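Glyoxylate-induced Protein (Pseudomonas aeruginosa, PDB 1SQ4) is of unsettled function but, as a protein with two cupin domains, may act as a ureidoglycine aminohydrolase. Local coordinates at residues G36-I41 against R53-A58; N89-L94 against I141-Q146; S177-V182 against V193-F198; A223-N228 against Q248-G253. All blocks are in the same frame, centred on the assembly; numbering follows the deposited sequence.

Interaction 1 of 4, residues G36-I41 against R53-A58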
# COMPACT_ATOMS: atom_id res chain seq x y z
N GLY A 36 26.20 -4.41 -4.91
CA GLY A 36 26.69 -3.05 -4.76
C GLY A 36 26.84 -2.54 -3.33
O GLY A 36 27.28 -1.42 -3.10
N VAL A 37 26.48 -3.37 -2.37
CA VAL A 37 26.58 -2.97 -0.99
C VAL A 37 28.02 -3.12 -0.51
O VAL A 37 28.53 -2.30 0.27
CB VAL A 37 25.67 -3.84 -0.13
CG1 VAL A 37 25.62 -3.32 1.28
CG2 VAL A 37 24.30 -3.87 -0.75
N MSE A 38 28.67 -4.19 -0.98
CA MSE A 38 30.04 -4.52 -0.63
C MSE A 38 31.02 -3.42 -1.02
O MSE A 38 31.74 -3.56 -2.00
CB MSE A 38 30.47 -5.80 -1.34
CG MSE A 38 29.39 -6.82 -1.51
SE MSE A 38 29.56 -8.24 -0.24
CE MSE A 38 28.28 -7.56 1.06
N ARG A 39 31.06 -2.34 -0.26
CA ARG A 39 31.97 -1.24 -0.55
C ARG A 39 33.17 -1.33 0.36
O ARG A 39 33.22 -2.14 1.28
CB ARG A 39 31.28 0.09 -0.31
CG ARG A 39 29.95 0.23 -0.98
CD ARG A 39 30.08 0.54 -2.44
NE ARG A 39 30.53 1.91 -2.67
CZ ARG A 39 30.35 2.56 -3.82
NH1 ARG A 39 30.79 3.81 -3.97
NH2 ARG A 39 29.71 1.97 -4.82
N ASP A 40 34.15 -0.48 0.12
CA ASP A 40 35.35 -0.47 0.94
C ASP A 40 35.11 0.03 2.35
O ASP A 40 35.48 -0.64 3.30
CB ASP A 40 36.42 0.38 0.28
CG ASP A 40 37.04 -0.30 -0.91
OD1 ASP A 40 37.78 0.36 -1.66
OD2 ASP A 40 36.78 -1.51 -1.10
N ILE A 41 34.50 1.21 2.47
CA ILE A 41 34.25 1.81 3.79
C ILE A 41 33.22 1.11 4.65
O ILE A 41 32.83 1.62 5.70
CB ILE A 41 33.83 3.29 3.70
CG1 ILE A 41 32.82 3.48 2.59
CG2 ILE A 41 35.06 4.16 3.51
CD1 ILE A 41 31.54 2.75 2.81
N ARG A 53 40.25 -8.10 5.50
CA ARG A 53 39.10 -7.22 5.41
C ARG A 53 37.96 -8.15 4.99
O ARG A 53 38.18 -9.08 4.20
CB ARG A 53 39.36 -6.13 4.36
CG ARG A 53 39.51 -6.66 2.92
CD ARG A 53 40.18 -5.67 1.95
NE ARG A 53 39.48 -4.38 1.85
CZ ARG A 53 38.94 -3.88 0.74
NH1 ARG A 53 38.99 -4.54 -0.42
NH2 ARG A 53 38.34 -2.70 0.79
N MSE A 54 36.76 -7.94 5.52
CA MSE A 54 35.63 -8.80 5.18
C MSE A 54 34.31 -8.05 5.11
O MSE A 54 34.12 -7.01 5.74
CB MSE A 54 35.49 -9.94 6.20
CG MSE A 54 35.14 -9.47 7.60
SE MSE A 54 35.05 -10.89 8.94
CE MSE A 54 33.46 -10.34 9.92
N TRP A 55 33.40 -8.61 4.33
CA TRP A 55 32.09 -8.05 4.16
C TRP A 55 31.16 -8.91 4.96
O TRP A 55 31.12 -10.13 4.76
CB TRP A 55 31.73 -8.04 2.69
CG TRP A 55 32.33 -6.88 2.02
CD1 TRP A 55 31.90 -5.58 2.10
CD2 TRP A 55 33.53 -6.85 1.24
NE1 TRP A 55 32.75 -4.75 1.41
CE2 TRP A 55 33.77 -5.50 0.88
CE3 TRP A 55 34.44 -7.83 0.81
CZ2 TRP A 55 34.87 -5.11 0.10
CZ3 TRP A 55 35.53 -7.44 0.04
CH2 TRP A 55 35.74 -6.09 -0.30
N VAL A 56 30.44 -8.31 5.90
CA VAL A 56 29.52 -9.07 6.75
C VAL A 56 28.14 -9.15 6.11
O VAL A 56 27.70 -8.24 5.41
CB VAL A 56 29.36 -8.44 8.17
CG1 VAL A 56 28.50 -9.34 9.03
CG2 VAL A 56 30.72 -8.26 8.83
N ILE A 57 27.47 -10.27 6.34
CA ILE A 57 26.13 -10.48 5.81
C ILE A 57 25.39 -11.36 6.80
O ILE A 57 25.39 -12.58 6.70
CB ILE A 57 26.18 -11.16 4.42
CG1 ILE A 57 24.82 -11.74 4.06
CG2 ILE A 57 27.18 -12.27 4.43
CD1 ILE A 57 23.70 -10.74 4.07
N ALA A 58 24.78 -10.72 7.79
CA ALA A 58 24.02 -11.43 8.82
C ALA A 58 22.80 -10.57 9.15
O ALA A 58 22.73 -9.42 8.74
CB ALA A 58 24.89 -11.61 10.06
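W55 projects from strand 52-57 against M38 and R39, fastening the loop that leads into this strand onto the edge of the six-stranded sheet of a cupin beta-barrel. M38, a selenomethionine, is the centre of an inverse gamma turn. Its CB lies over one face of the indole, 3.7 Å from the centroid of the five-membered ring and 12° off the normal. Because the chain bends at chi2 and chi3, M38 SE swings round to the root of the ring, 3.7 Å from W55 CB, in an oblique Met-aromatic contact. The polar contact of the indole is made at its edge: W55 NE1 donates to R39 O over 2.7 Å, with the acceptor close to the ring plane. Face and edge together should limit rotation of the indole. Charge comes in one residue further along, where D40 reaches R53. R53 NH1 makes a second salt bridge, to E74 on the adjacent strand 69-76, so the guanidinium lies between two carboxylates. The R39 guanidinium makes a cation-pi contact with F206 of the second subunit. In the D40 salt bridge, R53 NH2 stands 2.7 Å from D40 OD2 and meets it from above the carboxylate plane, while the carboxylate oxygen stays near the guanidinium plane.

Interaction 2 of 4, residues N89-L94 against I141-Q146; sequences NAEAVL and IRKHYQ
E91 and K143 face each other as an antiparallel hydrogen-bonded pair. E91 N donates to K143 O at 2.8 Å and nearly straight, while the return bond from K143 N to E91 O is longer, 3.3 Å. Beyond the strand end, Y145 N continues the pairing with a bond to N89 O of 3.0 Å. The side chains of the pair do not close a salt bridge: E91 OE1 and K143 NZ remain 4.3 Å apart. K143 instead turns NZ at its last torsion (chi4 -50°) to bond H144 O at 2.8 Å, and forms its salt bridge with D190. E91 CG sits between the backbone N and the carbonyl carbon (chi1 62°), which carries the carboxylate over to Y145, where E91 OE1 lies at the edge of the ring, 3.4 Å from Y145 CD2. D190 OD1 is also close to OE1, a like-charge approach that the nearby K143 ammonium probably eases. On the face of A90 and H144, A90 CB touches R142 NH2, whose salt bridge is to E85, and H144 ND1 bonds T273 O of the second subunit. Strands 90-98 and 136-144 are central in the six-stranded sheet, between 116-120 and 69-76, and V93 and I141 pack on V193 of strand 191-198.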
# COMPACT_ATOMS: atom_id res chain seq x y z
N ASN A 89 32.00 -23.12 20.35
CA ASN A 89 30.82 -23.82 19.84
C ASN A 89 30.55 -23.52 18.38
O ASN A 89 29.65 -24.11 17.77
CB ASN A 89 29.59 -23.46 20.66
CG ASN A 89 29.70 -23.89 22.09
OD1 ASN A 89 29.96 -23.07 22.97
ND2 ASN A 89 29.52 -25.18 22.34
N ALA A 90 31.32 -22.62 17.80
CA ALA A 90 31.13 -22.26 16.41
C ALA A 90 31.64 -23.32 15.43
O ALA A 90 32.78 -23.78 15.52
CB ALA A 90 31.80 -20.93 16.12
N GLU A 91 30.78 -23.72 14.50
CA GLU A 91 31.17 -24.67 13.47
C GLU A 91 31.28 -23.79 12.23
O GLU A 91 30.72 -22.69 12.22
CB GLU A 91 30.11 -25.76 13.30
CG GLU A 91 28.76 -25.24 12.85
CD GLU A 91 27.71 -26.34 12.76
OE1 GLU A 91 26.76 -26.30 13.58
OE2 GLU A 91 27.82 -27.23 11.88
N ALA A 92 31.98 -24.25 11.21
CA ALA A 92 32.12 -23.43 10.01
C ALA A 92 32.23 -24.19 8.69
O ALA A 92 32.36 -25.42 8.64
CB ALA A 92 33.34 -22.51 10.15
N VAL A 93 32.16 -23.42 7.61
CA VAL A 93 32.31 -23.92 6.26
C VAL A 93 33.06 -22.83 5.51
O VAL A 93 32.62 -21.67 5.46
CB VAL A 93 30.95 -24.17 5.59
CG1 VAL A 93 31.16 -24.53 4.13
CG2 VAL A 93 30.21 -25.29 6.30
N LEU A 94 34.20 -23.18 4.95
CA LEU A 94 35.01 -22.24 4.19
C LEU A 94 34.85 -22.58 2.72
O LEU A 94 34.95 -23.74 2.31
CB LEU A 94 36.49 -22.35 4.60
CG LEU A 94 37.10 -21.33 5.58
CD1 LEU A 94 36.20 -21.09 6.76
CD2 LEU A 94 38.45 -21.84 6.03
N ILE A 141 30.99 -19.28 6.68
CA ILE A 141 29.68 -19.43 7.26
C ILE A 141 29.77 -20.04 8.66
O ILE A 141 30.32 -21.13 8.84
CB ILE A 141 28.83 -20.30 6.34
CG1 ILE A 141 28.79 -19.66 4.95
CG2 ILE A 141 27.44 -20.43 6.88
CD1 ILE A 141 28.23 -20.54 3.87
N ARG A 142 29.22 -19.34 9.65
CA ARG A 142 29.27 -19.80 11.04
C ARG A 142 27.93 -20.11 11.68
O ARG A 142 26.90 -19.52 11.32
CB ARG A 142 29.99 -18.76 11.92
CG ARG A 142 31.47 -18.58 11.58
CD ARG A 142 32.07 -17.34 12.22
NE ARG A 142 32.37 -17.46 13.65
CZ ARG A 142 31.62 -16.96 14.63
NH1 ARG A 142 30.50 -16.31 14.33
NH2 ARG A 142 32.00 -17.10 15.89
N LYS A 143 27.95 -21.02 12.65
CA LYS A 143 26.76 -21.40 13.38
C LYS A 143 27.13 -22.15 14.64
O LYS A 143 28.11 -22.89 14.66
CB LYS A 143 25.85 -22.31 12.55
CG LYS A 143 24.65 -22.88 13.32
CD LYS A 143 24.03 -24.02 12.53
CE LYS A 143 22.73 -24.58 13.14
NZ LYS A 143 22.79 -24.93 14.58
N HIS A 144 26.36 -21.97 15.69
CA HIS A 144 26.63 -22.70 16.90
C HIS A 144 26.11 -24.10 16.64
O HIS A 144 24.93 -24.31 16.31
CB HIS A 144 25.93 -22.05 18.09
CG HIS A 144 26.61 -20.82 18.60
ND1 HIS A 144 25.95 -19.86 19.34
CD2 HIS A 144 27.89 -20.40 18.50
CE1 HIS A 144 26.79 -18.91 19.68
NE2 HIS A 144 27.98 -19.20 19.19
N TYR A 145 27.00 -25.07 16.78
CA TYR A 145 26.67 -26.47 16.57
C TYR A 145 25.77 -26.97 17.68
O TYR A 145 25.94 -26.61 18.84
CB TYR A 145 27.95 -27.31 16.51
CG TYR A 145 27.68 -28.79 16.34
CD1 TYR A 145 27.81 -29.67 17.41
CD2 TYR A 145 27.26 -29.31 15.10
CE1 TYR A 145 27.51 -31.02 17.27
CE2 TYR A 145 26.96 -30.67 14.96
CZ TYR A 145 27.09 -31.51 16.05
OH TYR A 145 26.76 -32.83 15.95
N GLN A 146 24.79 -27.79 17.32
CA GLN A 146 23.89 -28.33 18.33
C GLN A 146 24.23 -29.79 18.60
O GLN A 146 24.04 -30.66 17.75
CB GLN A 146 22.45 -28.20 17.87
CG GLN A 146 21.47 -28.67 18.92
CD GLN A 146 20.05 -28.29 18.57
OE1 GLN A 146 19.10 -28.66 19.28
NE2 GLN A 146 19.89 -27.54 17.47

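Interaction 3 of 4, residues S177-V182 against V193-F198. With SCN (thiocyanate ion), chain D.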
# COMPACT_ATOMS: atom_id res chain seq x y z
N SER A 177 19.65 -29.04 -10.46
CA SER A 177 20.36 -30.04 -9.66
C SER A 177 20.94 -29.39 -8.42
O SER A 177 20.88 -28.17 -8.27
CB SER A 177 21.49 -30.63 -10.48
OG SER A 177 22.40 -29.61 -10.85
N THR A 178 21.53 -30.20 -7.55
CA THR A 178 22.10 -29.69 -6.31
C THR A 178 23.39 -30.43 -5.98
O THR A 178 23.46 -31.66 -6.12
CB THR A 178 21.13 -29.89 -5.13
OG1 THR A 178 19.88 -29.26 -5.42
CG2 THR A 178 21.70 -29.31 -3.86
N THR A 179 24.41 -29.70 -5.54
CA THR A 179 25.65 -30.35 -5.16
C THR A 179 25.75 -30.32 -3.65
O THR A 179 25.70 -29.26 -3.04
CB THR A 179 26.86 -29.64 -5.76
OG1 THR A 179 27.72 -29.18 -4.71
CG2 THR A 179 26.42 -28.48 -6.63
N ARG A 180 25.86 -31.50 -3.04
CA ARG A 180 25.92 -31.63 -1.59
C ARG A 180 27.28 -32.12 -1.12
O ARG A 180 28.00 -32.79 -1.86
CB ARG A 180 24.83 -32.58 -1.12
CG ARG A 180 23.45 -32.12 -1.52
CD ARG A 180 22.40 -33.18 -1.28
NE ARG A 180 21.08 -32.69 -1.65
CZ ARG A 180 20.01 -33.46 -1.83
NH1 ARG A 180 20.10 -34.77 -1.66
NH2 ARG A 180 18.85 -32.91 -2.18
N PHE A 181 27.62 -31.80 0.13
CA PHE A 181 28.91 -32.18 0.68
C PHE A 181 28.77 -33.10 1.88
O PHE A 181 29.76 -33.48 2.50
CB PHE A 181 29.66 -30.93 1.08
CG PHE A 181 29.78 -29.93 -0.02
CD1 PHE A 181 30.95 -29.83 -0.77
CD2 PHE A 181 28.71 -29.10 -0.34
CE1 PHE A 181 31.05 -28.94 -1.82
CE2 PHE A 181 28.79 -28.20 -1.39
CZ PHE A 181 29.97 -28.12 -2.14
N VAL A 182 27.53 -33.45 2.18
CA VAL A 182 27.25 -34.31 3.32
C VAL A 182 26.09 -35.23 3.02
O VAL A 182 25.13 -34.85 2.36
CB VAL A 182 26.93 -33.47 4.56
CG1 VAL A 182 26.23 -34.32 5.59
CG2 VAL A 182 28.21 -32.90 5.14
N VAL A 193 25.49 -26.77 3.65
CA VAL A 193 25.90 -25.64 2.84
C VAL A 193 26.13 -26.28 1.48
O VAL A 193 27.17 -26.90 1.25
CB VAL A 193 27.22 -25.01 3.36
CG1 VAL A 193 27.57 -23.78 2.55
CG2 VAL A 193 27.09 -24.62 4.82
N ASN A 194 25.16 -26.16 0.59
CA ASN A 194 25.27 -26.74 -0.76
C ASN A 194 25.25 -25.64 -1.80
O ASN A 194 25.26 -24.46 -1.48
CB ASN A 194 24.10 -27.69 -1.05
CG ASN A 194 23.76 -28.59 0.11
OD1 ASN A 194 24.62 -29.33 0.62
ND2 ASN A 194 22.50 -28.56 0.54
N ILE A 195 25.24 -26.04 -3.07
CA ILE A 195 25.18 -25.11 -4.18
C ILE A 195 24.07 -25.59 -5.09
O ILE A 195 24.08 -26.73 -5.55
CB ILE A 195 26.47 -25.07 -4.98
CG1 ILE A 195 27.65 -24.79 -4.05
CG2 ILE A 195 26.38 -23.97 -6.06
CD1 ILE A 195 28.98 -24.72 -4.77
N VAL A 196 23.08 -24.73 -5.32
CA VAL A 196 21.96 -25.08 -6.18
C VAL A 196 22.32 -24.68 -7.61
O VAL A 196 22.72 -23.54 -7.85
CB VAL A 196 20.70 -24.35 -5.72
CG1 VAL A 196 19.50 -24.81 -6.53
CG2 VAL A 196 20.49 -24.60 -4.24
N ASN A 197 22.20 -25.62 -8.54
CA ASN A 197 22.53 -25.37 -9.93
C ASN A 197 21.31 -25.35 -10.85
O ASN A 197 20.54 -26.31 -10.90
CB ASN A 197 23.48 -26.44 -10.44
CG ASN A 197 24.52 -26.80 -9.44
OD1 ASN A 197 25.28 -25.96 -8.98
ND2 ASN A 197 24.57 -28.08 -9.08
N PHE A 198 21.18 -24.26 -11.60
CA PHE A 198 20.10 -24.08 -12.56
C PHE A 198 20.66 -23.94 -13.97
O PHE A 198 21.42 -23.01 -14.25
CB PHE A 198 19.27 -22.83 -12.25
CG PHE A 198 18.38 -22.96 -11.05
CD1 PHE A 198 18.84 -22.62 -9.78
CD2 PHE A 198 17.07 -23.41 -11.19
CE1 PHE A 198 18.00 -22.72 -8.67
CE2 PHE A 198 16.22 -23.51 -10.09
CZ PHE A 198 16.69 -23.16 -8.83
S SCN D . 19.64 -27.51 -1.23
C SCN D . 18.88 -29.02 -1.34
N SCN D . 18.37 -30.02 -1.45
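Strands 176-179 and 191-198 form an antiparallel beta hairpin, their short axes 4.7 Å apart at closest approach and 154° between directions. S177 with N197 and T179 with I195 are hydrogen-bonded pairs; T178 with V196, between them, is non-hydrogen-bonded. In the first pair S177 N to N197 O and N197 N to S177 O are both 2.9 Å, whereas in the second T179 N reaches I195 O at 3.0 Å and the return from I195 N to T179 O is longer.

On the face of S177, T179 and N197, a side-chain bond repeats the backbone pairing: N197 ND2 donates to S177 OG over 3.2 Å, with OG in the amide plane. R259 NE bonds N197 OD1, so the amide is held at both ends and its flip is fixed. The T179 and N197 side chains cross at about a right angle. Past the strand end, F181 turns its ring edge to N194 CA, and the ring lies near the V193 carbonyl, which also accepts from Y117 OH.

The T178 side carries a thiocyanate ion, probably from the crystallisation liquor. R180, extended from CG to NE, brings R180 NH2 within 3.0 Å of the thiocyanate N, in a hydrogen bond near the guanidinium plane. T178 CG2 lies beside the thiocyanate carbon, and N194 ND2 is 3.5 Å from the thiocyanate S.

This hairpin belongs to the C-terminal cupin domain. Strand 191-198 has 258-265 as its other neighbour, strand 176-179 is flanked by 167-168, and V193 and I195 pack against V93 and F95 of strand 90-98, while F181 stacks on Y117.

Interaction 4 of 4, residues A223-N228 against Q248-G253; sequences AVYRLN and QACYSG
The ring of Y225 has A249 O over one face, 3.7 Å above its plane and offset toward the rim, and Q248 OE1 at its edge. These residues belong to an antiparallel pair of strands, 222-227 and 248-251, in the four-stranded sheet of the C-terminal cupin barrel. Y225 OH donates to Q248 OE1 over 3.0 Å, the ring and amide planes standing 52° apart, and is also hydrogen-bonded to Y260 OH; two polar partners thus meet this buried hydroxyl. With SG anti to the backbone N (chi1 -177°), the sulfur of C250 lies beside the tyrosine ring, C250 SG 3.8 Å from Y225 CD1, in an oblique Cys sulfur-aromatic contact. A223 CB is nearby.

R226 pairs with A249 through two backbone bonds, R226 N to A249 O and A249 N to R226 O, the latter 3.0 Å and on a lone pair of the carbonyl. V224 N bonds Y251 O straight at 3.2 Å, but from above the carbonyl plane, and the return bond is weak. Y251 leads its ring away to a subunit boundary, where V224 and Y251 pack against Y251 and V224 of the third subunit. On the face opposite Y225, R226 CB packs on A249 CB, and V224 CB lies 3.9 Å from Y251 CB.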
# COMPACT_ATOMS: atom_id res chain seq x y z
N ALA A 223 19.25 -14.38 -13.24
CA ALA A 223 17.96 -15.01 -13.41
C ALA A 223 16.86 -14.15 -12.83
O ALA A 223 17.12 -13.16 -12.14
CB ALA A 223 17.96 -16.38 -12.75
N VAL A 224 15.62 -14.50 -13.14
CA VAL A 224 14.48 -13.79 -12.61
C VAL A 224 13.94 -14.76 -11.57
O VAL A 224 13.39 -15.80 -11.91
CB VAL A 224 13.41 -13.53 -13.69
CG1 VAL A 224 12.23 -12.76 -13.09
CG2 VAL A 224 14.02 -12.73 -14.82
N TYR A 225 14.14 -14.42 -10.31
CA TYR A 225 13.71 -15.27 -9.21
C TYR A 225 12.43 -14.72 -8.65
O TYR A 225 12.23 -13.51 -8.58
CB TYR A 225 14.77 -15.28 -8.11
CG TYR A 225 14.86 -16.55 -7.30
CD1 TYR A 225 15.54 -17.66 -7.80
CD2 TYR A 225 14.33 -16.62 -6.01
CE1 TYR A 225 15.70 -18.81 -7.03
CE2 TYR A 225 14.48 -17.77 -5.24
CZ TYR A 225 15.17 -18.86 -5.76
OH TYR A 225 15.34 -19.99 -5.00
N ARG A 226 11.56 -15.61 -8.22
CA ARG A 226 10.29 -15.22 -7.65
C ARG A 226 10.32 -15.46 -6.15
O ARG A 226 10.39 -16.60 -5.70
CB ARG A 226 9.20 -16.06 -8.31
CG ARG A 226 7.81 -15.91 -7.74
CD ARG A 226 7.24 -14.57 -8.10
NE ARG A 226 5.81 -14.48 -7.80
CZ ARG A 226 4.85 -15.13 -8.45
NH1 ARG A 226 5.16 -15.94 -9.45
NH2 ARG A 226 3.58 -14.96 -8.10
N LEU A 227 10.30 -14.39 -5.36
CA LEU A 227 10.29 -14.51 -3.90
C LEU A 227 8.91 -14.07 -3.44
O LEU A 227 8.59 -12.88 -3.46
CB LEU A 227 11.36 -13.63 -3.28
CG LEU A 227 12.81 -13.94 -3.70
CD1 LEU A 227 13.69 -12.72 -3.48
CD2 LEU A 227 13.33 -15.14 -2.93
N ASN A 228 8.08 -15.02 -3.04
CA ASN A 228 6.74 -14.72 -2.56
C ASN A 228 5.96 -13.70 -3.40
O ASN A 228 5.89 -12.53 -3.04
CB ASN A 228 6.83 -14.21 -1.12
CG ASN A 228 5.48 -13.81 -0.56
OD1 ASN A 228 4.51 -14.55 -0.66
ND2 ASN A 228 5.41 -12.64 0.05
N GLN A 248 9.26 -19.92 -3.56
CA GLN A 248 10.44 -19.71 -4.39
C GLN A 248 10.28 -20.29 -5.78
O GLN A 248 10.13 -21.51 -5.95
CB GLN A 248 11.66 -20.35 -3.74
CG GLN A 248 11.85 -20.03 -2.28
CD GLN A 248 13.12 -20.64 -1.75
OE1 GLN A 248 14.20 -20.39 -2.27
NE2 GLN A 248 13.01 -21.47 -0.71
N ALA A 249 10.34 -19.43 -6.78
CA ALA A 249 10.23 -19.87 -8.17
C ALA A 249 11.40 -19.27 -8.90
O ALA A 249 11.83 -18.15 -8.60
CB ALA A 249 8.94 -19.37 -8.77
N CYS A 250 11.92 -20.00 -9.86
CA CYS A 250 13.07 -19.49 -10.57
C CYS A 250 12.88 -19.47 -12.07
O CYS A 250 12.21 -20.32 -12.63
CB CYS A 250 14.30 -20.31 -10.21
SG CYS A 250 15.79 -19.67 -10.99
N TYR A 251 13.48 -18.48 -12.72
CA TYR A 251 13.37 -18.35 -14.16
C TYR A 251 14.77 -18.07 -14.69
O TYR A 251 15.08 -16.94 -15.06
CB TYR A 251 12.43 -17.20 -14.51
CG TYR A 251 11.62 -17.39 -15.77
CD1 TYR A 251 10.30 -17.88 -15.71
CD2 TYR A 251 12.15 -17.09 -17.02
CE1 TYR A 251 9.54 -18.06 -16.88
CE2 TYR A 251 11.41 -17.26 -18.19
CZ TYR A 251 10.11 -17.75 -18.12
OH TYR A 251 9.40 -17.95 -19.30
N SER A 252 15.62 -19.09 -14.70
CA SER A 252 16.98 -18.91 -15.18
C SER A 252 17.02 -19.03 -16.70
O SER A 252 16.95 -20.13 -17.25
CB SER A 252 17.90 -19.96 -14.58
OG SER A 252 17.51 -21.25 -15.02
N GLY A 253 17.15 -17.88 -17.36
CA GLY A 253 17.20 -17.87 -18.81
C GLY A 253 18.55 -17.44 -19.35
O GLY A 253 18.77 -17.45 -20.56

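Interactions 2, 3 and 4 are buried strand pairings, whereas interaction 1 is only partly buried and attaches a loop to an edge strand through an indole and a salt bridge. Interactions 1 and 2 share the six-stranded sheet, about 20 Å between centres, without touching, and both reach the second subunit. Interaction 3 belongs to the eight-stranded sheet and is the link in the middle: V193 packs on V93 and I141 of interaction 2, and F198 packs on C250 and S252 of interaction 4. Salt bridges with residues of the chain mark interactions 1 and 2; interaction 3 has an amide-hydroxyl bond and an arginine on a thiocyanate ion, and interaction 4 a buried tyrosine, with a third-subunit boundary beside it.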